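Local coordinates for protein inorganic polyphosphate/ATP-glucomannokinase (Arthrobacter sp., PDB 1WOQ) that phosphorylates glucose and mannose, taking the phosphoryl group from inorganic polyphosphate or ATP, as a kinase of the ROK family, at residues N11-G16 with G27-K32; G38-R42 with E64-R68. All coordinates share one frame; numbering follows the deposited sequence.

Contact 1 (N11-G16 with G27-K32)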
ATOM      1  N   ASN A  11      16.450 -14.736   9.347  1.00 44.37           N
ATOM      2  CA  ASN A  11      15.743 -15.430  10.460  1.00 42.87           C
ATOM      3  C   ASN A  11      14.365 -15.934  10.040  1.00 39.95           C
ATOM      4  O   ASN A  11      14.135 -16.245   8.872  1.00 40.09           O
ATOM      5  CB  ASN A  11      15.606 -14.492  11.664  1.00 45.45           C
ATOM      6  CG  ASN A  11      16.884 -14.397  12.477  1.00 47.86           C
ATOM      7  OD1 ASN A  11      17.317 -15.376  13.089  1.00 50.44           O
ATOM      8  ND2 ASN A  11      17.497 -13.218  12.487  1.00 49.26           N
ATOM      9  N   ALA A  12      13.455 -16.009  11.005  1.00 36.08           N
ATOM     10  CA  ALA A  12      12.104 -16.488  10.754  1.00 31.71           C
ATOM     11  C   ALA A  12      11.301 -15.557   9.853  1.00 27.78           C
ATOM     12  O   ALA A  12      11.240 -14.348  10.079  1.00 26.22           O
ATOM     13  CB  ALA A  12      11.371 -16.684  12.078  1.00 32.08           C
ATOM     14  N   PRO A  13      10.675 -16.116   8.809  1.00 25.72           N
ATOM     15  CA  PRO A  13       9.877 -15.293   7.900  1.00 22.17           C
ATOM     16  C   PRO A  13       8.542 -14.951   8.555  1.00 20.53           C
ATOM     17  O   PRO A  13       8.188 -15.518   9.592  1.00 19.52           O
ATOM     18  CB  PRO A  13       9.716 -16.193   6.681  1.00 23.45           C
ATOM     19  CG  PRO A  13       9.634 -17.555   7.296  1.00 25.17           C
ATOM     20  CD  PRO A  13      10.741 -17.510   8.335  1.00 25.00           C
ATOM     21  N   LEU A  14       7.813 -14.013   7.960  1.00 16.57           N
ATOM     22  CA  LEU A  14       6.514 -13.611   8.485  1.00 15.79           C
ATOM     23  C   LEU A  14       5.531 -13.505   7.333  1.00 14.60           C
ATOM     24  O   LEU A  14       5.908 -13.137   6.222  1.00 14.46           O
ATOM     25  CB  LEU A  14       6.610 -12.254   9.189  1.00 18.13           C
ATOM     26  CG  LEU A  14       7.327 -12.181  10.540  1.00 19.64           C
ATOM     27  CD1 LEU A  14       7.420 -10.726  10.978  1.00 21.22           C
ATOM     28  CD2 LEU A  14       6.576 -12.999  11.582  1.00 18.97           C
ATOM     29  N   ILE A  15       4.271 -13.830   7.598  1.00 14.00           N
ATOM     30  CA  ILE A  15       3.249 -13.740   6.569  1.00 13.67           C
ATOM     31  C   ILE A  15       2.740 -12.307   6.482  1.00 13.88           C
ATOM     32  O   ILE A  15       2.468 -11.671   7.502  1.00 13.61           O
ATOM     33  CB  ILE A  15       2.050 -14.675   6.872  1.00 14.57           C
ATOM     34  CG1 ILE A  15       2.485 -16.137   6.741  1.00 14.91           C
ATOM     35  CG2 ILE A  15       0.884 -14.360   5.923  1.00 14.12           C
ATOM     36  CD1 ILE A  15       1.433 -17.145   7.202  1.00 15.40           C
ATOM     37  N   GLY A  16       2.639 -11.803   5.256  1.00 13.28           N
ATOM     38  CA  GLY A  16       2.134 -10.461   5.024  1.00 12.11           C
ATOM     39  C   GLY A  16       0.936 -10.592   4.103  1.00 12.57           C
ATOM     40  O   GLY A  16       0.969 -11.383   3.162  1.00 11.99           O
ATOM     41  N   GLY A  27       1.898 -13.464   1.103  1.00 15.88           N
ATOM     42  CA  GLY A  27       3.143 -14.141   0.817  1.00 15.23           C
ATOM     43  C   GLY A  27       3.919 -14.335   2.098  1.00 16.77           C
ATOM     44  O   GLY A  27       3.664 -13.658   3.093  1.00 13.66           O
ATOM     45  N   ILE A  28       4.849 -15.282   2.078  1.00 15.13           N
ATOM     46  CA  ILE A  28       5.700 -15.553   3.227  1.00 15.80           C
ATOM     47  C   ILE A  28       6.924 -14.695   2.948  1.00 15.52           C
ATOM     48  O   ILE A  28       7.605 -14.878   1.939  1.00 15.90           O
ATOM     49  CB  ILE A  28       6.061 -17.053   3.293  1.00 15.86           C
ATOM     50  CG1 ILE A  28       4.786 -17.858   3.576  1.00 16.54           C
ATOM     51  CG2 ILE A  28       7.104 -17.305   4.378  1.00 14.68           C
ATOM     52  CD1 ILE A  28       4.944 -19.361   3.413  1.00 17.74           C
ATOM     53  N   VAL A  29       7.180 -13.739   3.834  1.00 16.33           N
ATOM     54  CA  VAL A  29       8.276 -12.801   3.643  1.00 17.66           C
ATOM     55  C   VAL A  29       9.545 -13.078   4.431  1.00 18.58           C
ATOM     56  O   VAL A  29       9.514 -13.275   5.646  1.00 17.49           O
ATOM     57  CB  VAL A  29       7.810 -11.363   3.974  1.00 17.21           C
ATOM     58  CG1 VAL A  29       8.914 -10.359   3.662  1.00 18.37           C
ATOM     59  CG2 VAL A  29       6.550 -11.029   3.180  1.00 17.36           C
ATOM     60  N   ASP A  30      10.660 -13.088   3.708  1.00 21.18           N
ATOM     61  CA  ASP A  30      11.980 -13.280   4.296  1.00 24.14           C
ATOM     62  C   ASP A  30      12.486 -11.851   4.481  1.00 24.00           C
ATOM     63  O   ASP A  30      12.874 -11.199   3.511  1.00 24.71           O
ATOM     64  CB  ASP A  30      12.892 -14.025   3.322  1.00 27.56           C
ATOM     65  CG  ASP A  30      14.291 -14.229   3.872  1.00 31.07           C
ATOM     66  OD1 ASP A  30      14.847 -13.276   4.457  1.00 33.14           O
ATOM     67  OD2 ASP A  30      14.838 -15.338   3.712  1.00 34.14           O
ATOM     68  N   LEU A  31      12.464 -11.361   5.716  1.00 24.13           N
ATOM     69  CA  LEU A  31      12.888  -9.996   5.988  1.00 25.98           C
ATOM     70  C   LEU A  31      14.376  -9.740   5.774  1.00 28.46           C
ATOM     71  O   LEU A  31      14.817  -8.591   5.753  1.00 27.57           O
ATOM     72  CB  LEU A  31      12.469  -9.586   7.403  1.00 26.64           C
ATOM     73  CG  LEU A  31      10.955  -9.360   7.542  1.00 29.04           C
ATOM     74  CD1 LEU A  31      10.601  -8.986   8.969  1.00 30.12           C
ATOM     75  CD2 LEU A  31      10.521  -8.258   6.585  1.00 29.16           C
ATOM     76  N   LYS A  32      15.147 -10.806   5.601  1.00 30.32           N
ATOM     77  CA  LYS A  32      16.576 -10.651   5.367  1.00 33.18           C
ATOM     78  C   LYS A  32      16.840 -10.207   3.933  1.00 33.81           C
ATOM     79  O   LYS A  32      17.778  -9.453   3.674  1.00 34.79           O
ATOM     80  CB  LYS A  32      17.307 -11.965   5.655  1.00 35.74           C
ATOM     81  CG  LYS A  32      17.794 -12.099   7.092  1.00 40.13           C
ATOM     82  CD  LYS A  32      16.679 -11.872   8.101  1.00 43.18           C
ATOM     83  CE  LYS A  32      17.220 -11.867   9.525  1.00 45.22           C
ATOM     84  NZ  LYS A  32      16.144 -11.626  10.529  1.00 46.79           N
TER
HETATM   85  O   HOH W   1      12.585 -12.957   8.008  1.00 28.47           O
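Leu14 and Val29 face each other as an antiparallel hydrogen-bonded pair in the beta hairpin of strands 14-19 and 23-30, the hairpin that opens the actin-like ATPase fold of ROK kinases. Their backbones exchange two bonds: Leu14 N gives to Val29 O at 3.0 Å and Val29 N to Leu14 O at 2.8 Å. Gly16 and Gly27 repeat the exchange, the bond from Gly16 N to Gly27 O being the straightest of the four, 171° at the hydrogen. Between them, Ile15 and Ile28 form a non-hydrogen-bonded pair, so their backbone polar groups turn to the neighbouring strands: Ile15 bonds with Gly79 and Ile28 with Leu37. The hairpin illustrates how strands share out their polar groups, each chain alternating between two neighbours.

The two faces differ. Leu14, Val29 and Leu31 lie under helix 250-262, where the Leu14 and Leu31 side chains meet through their CD1 atoms, 4.1 Å apart. On the other face Ile15 and Ile28 pack against Leu65 of helix 51-66. Ile28 CG2, placed anti to the backbone N by a CG1 torsion of -66°, lies alongside the Pro13 ring and meets its CB at 3.7 Å.

Beyond the last direct bond the strands separate, and a water takes over, donating to Ala12 O and accepting from Leu31 N. Asp30 then ends the strand with an Asx turn, its carboxylate also salt-bridged through OD2 to Lys33. In that turn Asp30 OD1 accepts from Lys32 N at 2.7 Å, with the donor nearly in line with the carboxylate C-O bond.

Contact 2 (G38-R42 with E64-R68); sequences GERFR and ELSAR. With PO4 (phosphate ion), chain E.
This is a strand-to-helix contact at the protein surface, where the edge strand 35-44 of the five-stranded sheet is met by the C-terminal end of helix 51-66 and the residues just after it. Phe41 and Arg68 carry most of it. With Phe41 CG anti to the backbone N (chi1 -174°), the ring reaches toward the helix, and Glu64 CG sits over the centre of one face, 3.4 Å from the centroid of the Phe41 ring, in a CH-pi contact. The bend of Glu64 at chi2 (64°) turns its carboxylate to Arg68, which grips OE2 side-on with both NE and NH2, the bond from Arg68 NE to Glu64 OE2 being 3.2 Å. Both donors come on the anti side of that oxygen.

The guanidinium has work for its other N-H groups as well. Arg68 NH1 donates to Glu39 O at 2.7 Å, and NH2 gives to a water that in turn donates to Arg40 O, so one side chain serves two successive strand carbonyls, the first directly and the second through water. Leu65 CD2 lies over one face of this flat group and also meets Phe41 CB at 4.1 Å. Were Arg68 replaced by an alanine, Glu39 O would probably lose its donor, the Glu64 carboxylate its charged mate, and Leu65 CD2 the flat group it lies over.

Further along the strand, Arg42 NE and NH2 hold a phosphate ion, probably from the crystallisation liquor, NE bonding to its O3 (2.8 Å) and NH2 to O1; Lys25 also binds it. The whole is an alpha/beta layer packing, helix laid on sheet, as in the N-terminal domain of the actin-like ATPase fold.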
ATOM      1  N   GLY A  38       8.758 -18.621  -1.987  1.00 26.26           N
ATOM      2  CA  GLY A  38       7.730 -19.284  -2.764  1.00 27.19           C
ATOM      3  C   GLY A  38       6.890 -18.251  -3.494  1.00 27.74           C
ATOM      4  O   GLY A  38       7.279 -17.083  -3.593  1.00 27.71           O
ATOM      5  N   GLU A  39       5.731 -18.673  -3.988  1.00 27.58           N
ATOM      6  CA  GLU A  39       4.835 -17.795  -4.735  1.00 28.74           C
ATOM      7  C   GLU A  39       3.812 -17.091  -3.850  1.00 26.23           C
ATOM      8  O   GLU A  39       3.450 -17.590  -2.786  1.00 24.42           O
ATOM      9  CB  GLU A  39       4.082 -18.605  -5.794  1.00 32.01           C
ATOM     10  CG  GLU A  39       4.971 -19.447  -6.694  1.00 37.82           C
ATOM     11  CD  GLU A  39       5.925 -18.610  -7.518  1.00 40.96           C
ATOM     12  OE1 GLU A  39       5.447 -17.774  -8.312  1.00 43.67           O
ATOM     13  OE2 GLU A  39       7.154 -18.788  -7.372  1.00 45.26           O
ATOM     14  N   ARG A  40       3.349 -15.927  -4.293  1.00 25.08           N
ATOM     15  CA  ARG A  40       2.333 -15.206  -3.540  1.00 23.63           C
ATOM     16  C   ARG A  40       1.023 -15.920  -3.843  1.00 22.50           C
ATOM     17  O   ARG A  40       0.884 -16.550  -4.895  1.00 22.96           O
ATOM     18  CB  ARG A  40       2.261 -13.743  -3.982  1.00 27.49           C
ATOM     19  CG  ARG A  40       1.905 -13.540  -5.436  1.00 33.48           C
ATOM     20  CD  ARG A  40       2.462 -12.216  -5.929  1.00 38.70           C
ATOM     21  NE  ARG A  40       2.109 -11.948  -7.318  1.00 42.69           N
ATOM     22  CZ  ARG A  40       2.812 -11.159  -8.122  1.00 43.85           C
ATOM     23  NH1 ARG A  40       3.910 -10.567  -7.671  1.00 44.97           N
ATOM     24  NH2 ARG A  40       2.419 -10.959  -9.373  1.00 45.20           N
ATOM     25  N   PHE A  41       0.074 -15.835  -2.920  1.00 18.58           N
ATOM     26  CA  PHE A  41      -1.216 -16.492  -3.086  1.00 17.16           C
ATOM     27  C   PHE A  41      -2.308 -15.437  -3.047  1.00 17.91           C
ATOM     28  O   PHE A  41      -2.278 -14.541  -2.205  1.00 18.07           O
ATOM     29  CB  PHE A  41      -1.426 -17.502  -1.961  1.00 15.08           C
ATOM     30  CG  PHE A  41      -2.655 -18.340  -2.122  1.00 14.27           C
ATOM     31  CD1 PHE A  41      -2.705 -19.345  -3.082  1.00 14.99           C
ATOM     32  CD2 PHE A  41      -3.766 -18.125  -1.312  1.00 14.12           C
ATOM     33  CE1 PHE A  41      -3.848 -20.129  -3.234  1.00 16.47           C
ATOM     34  CE2 PHE A  41      -4.912 -18.903  -1.454  1.00 16.76           C
ATOM     35  CZ  PHE A  41      -4.953 -19.908  -2.419  1.00 15.02           C
ATOM     36  N   ARG A  42      -3.274 -15.542  -3.954  1.00 17.42           N
ATOM     37  CA  ARG A  42      -4.347 -14.560  -4.014  1.00 18.46           C
ATOM     38  C   ARG A  42      -5.734 -15.156  -4.194  1.00 18.40           C
ATOM     39  O   ARG A  42      -5.905 -16.196  -4.831  1.00 18.36           O
ATOM     40  CB  ARG A  42      -4.087 -13.576  -5.163  1.00 21.85           C
ATOM     41  CG  ARG A  42      -5.183 -12.534  -5.351  1.00 26.74           C
ATOM     42  CD  ARG A  42      -5.114 -11.848  -6.714  1.00 30.11           C
ATOM     43  NE  ARG A  42      -3.865 -11.122  -6.950  1.00 34.97           N
ATOM     44  CZ  ARG A  42      -2.790 -11.639  -7.540  1.00 36.83           C
ATOM     45  NH1 ARG A  42      -2.799 -12.896  -7.964  1.00 37.59           N
ATOM     46  NH2 ARG A  42      -1.706 -10.890  -7.719  1.00 36.16           N
ATOM     47  N   GLU A  64      -3.643 -21.056   3.564  1.00 15.00           N
ATOM     48  CA  GLU A  64      -2.856 -21.613   2.467  1.00 15.31           C
ATOM     49  C   GLU A  64      -1.359 -21.470   2.721  1.00 15.18           C
ATOM     50  O   GLU A  64      -0.610 -22.443   2.620  1.00 15.04           O
ATOM     51  CB  GLU A  64      -3.228 -20.913   1.153  1.00 15.46           C
ATOM     52  CG  GLU A  64      -2.244 -21.099  -0.002  1.00 17.67           C
ATOM     53  CD  GLU A  64      -2.108 -22.538  -0.471  1.00 19.76           C
ATOM     54  OE1 GLU A  64      -3.063 -23.325  -0.308  1.00 20.82           O
ATOM     55  OE2 GLU A  64      -1.044 -22.876  -1.025  1.00 20.85           O
ATOM     56  N   LEU A  65      -0.929 -20.256   3.057  1.00 14.33           N
ATOM     57  CA  LEU A  65       0.484 -19.990   3.308  1.00 13.82           C
ATOM     58  C   LEU A  65       1.016 -20.721   4.533  1.00 14.64           C
ATOM     59  O   LEU A  65       2.153 -21.188   4.532  1.00 16.21           O
ATOM     60  CB  LEU A  65       0.715 -18.480   3.467  1.00 13.60           C
ATOM     61  CG  LEU A  65       0.360 -17.633   2.238  1.00 12.78           C
ATOM     62  CD1 LEU A  65       0.497 -16.151   2.579  1.00 13.69           C
ATOM     63  CD2 LEU A  65       1.266 -17.999   1.068  1.00 14.72           C
ATOM     64  N   SER A  66       0.195 -20.824   5.573  1.00 14.84           N
ATOM     65  CA  SER A  66       0.606 -21.494   6.803  1.00 16.93           C
ATOM     66  C   SER A  66       0.800 -22.996   6.617  1.00 18.86           C
ATOM     67  O   SER A  66       1.472 -23.645   7.420  1.00 19.55           O
ATOM     68  CB  SER A  66      -0.426 -21.254   7.909  1.00 17.45           C
ATOM     69  OG  SER A  66      -0.614 -19.872   8.149  1.00 22.29           O
ATOM     70  N   ALA A  67       0.217 -23.550   5.558  1.00 19.44           N
ATOM     71  CA  ALA A  67       0.329 -24.982   5.296  1.00 21.17           C
ATOM     72  C   ALA A  67       1.571 -25.329   4.485  1.00 22.53           C
ATOM     73  O   ALA A  67       1.902 -26.503   4.313  1.00 23.59           O
ATOM     74  CB  ALA A  67      -0.919 -25.480   4.571  1.00 19.98           C
ATOM     75  N   ARG A  68       2.265 -24.313   3.990  1.00 21.62           N
ATOM     76  CA  ARG A  68       3.460 -24.549   3.190  1.00 24.94           C
ATOM     77  C   ARG A  68       4.677 -24.895   4.040  1.00 25.55           C
ATOM     78  O   ARG A  68       4.807 -24.441   5.178  1.00 25.56           O
ATOM     79  CB  ARG A  68       3.754 -23.331   2.318  1.00 24.05           C
ATOM     80  CG  ARG A  68       2.616 -23.014   1.376  1.00 24.37           C
ATOM     81  CD  ARG A  68       2.992 -21.946   0.386  1.00 25.43           C
ATOM     82  NE  ARG A  68       1.882 -21.644  -0.508  1.00 23.44           N
ATOM     83  CZ  ARG A  68       1.925 -20.711  -1.449  1.00 24.18           C
ATOM     84  NH1 ARG A  68       3.031 -19.997  -1.612  1.00 23.63           N
ATOM     85  NH2 ARG A  68       0.867 -20.491  -2.219  1.00 21.42           N
TER
HETATM   86  P   PO4 E 281      -3.721  -7.392  -7.167  1.00 54.81           P
HETATM   87  O1  PO4 E 281      -2.602  -8.157  -7.993  1.00 53.63           O
HETATM   88  O2  PO4 E 281      -4.944  -6.950  -7.942  1.00 54.94           O
HETATM   89  O3  PO4 E 281      -4.105  -8.468  -6.122  1.00 54.56           O
HETATM   90  O4  PO4 E 281      -2.941  -6.256  -6.528  1.00 55.71           O
HETATM   91  O   HOH W   2       0.630 -19.329  -4.856  1.00 22.22           O

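Contacts 1 and 2 follow in series along the chain, the hairpin closing before the strand-to-helix contact opens, and their centres lie about 12 Å apart on the same side of the chain's centre. They share one mixed sheet, in which strand 23-30 stands between 14-19 and the edge strand 35-44. Leu65 ties them together: its CD1 packs 3.4 Å from Gly27 N and 3.8 Å from Ile15 CG2. The C-terminal end of helix 51-66 thus packs on the hairpin, while Arg68, just past it, bonds to the edge strand, illustrating how a helix end can join three adjacent strands. None of these residues lines the glucose pocket.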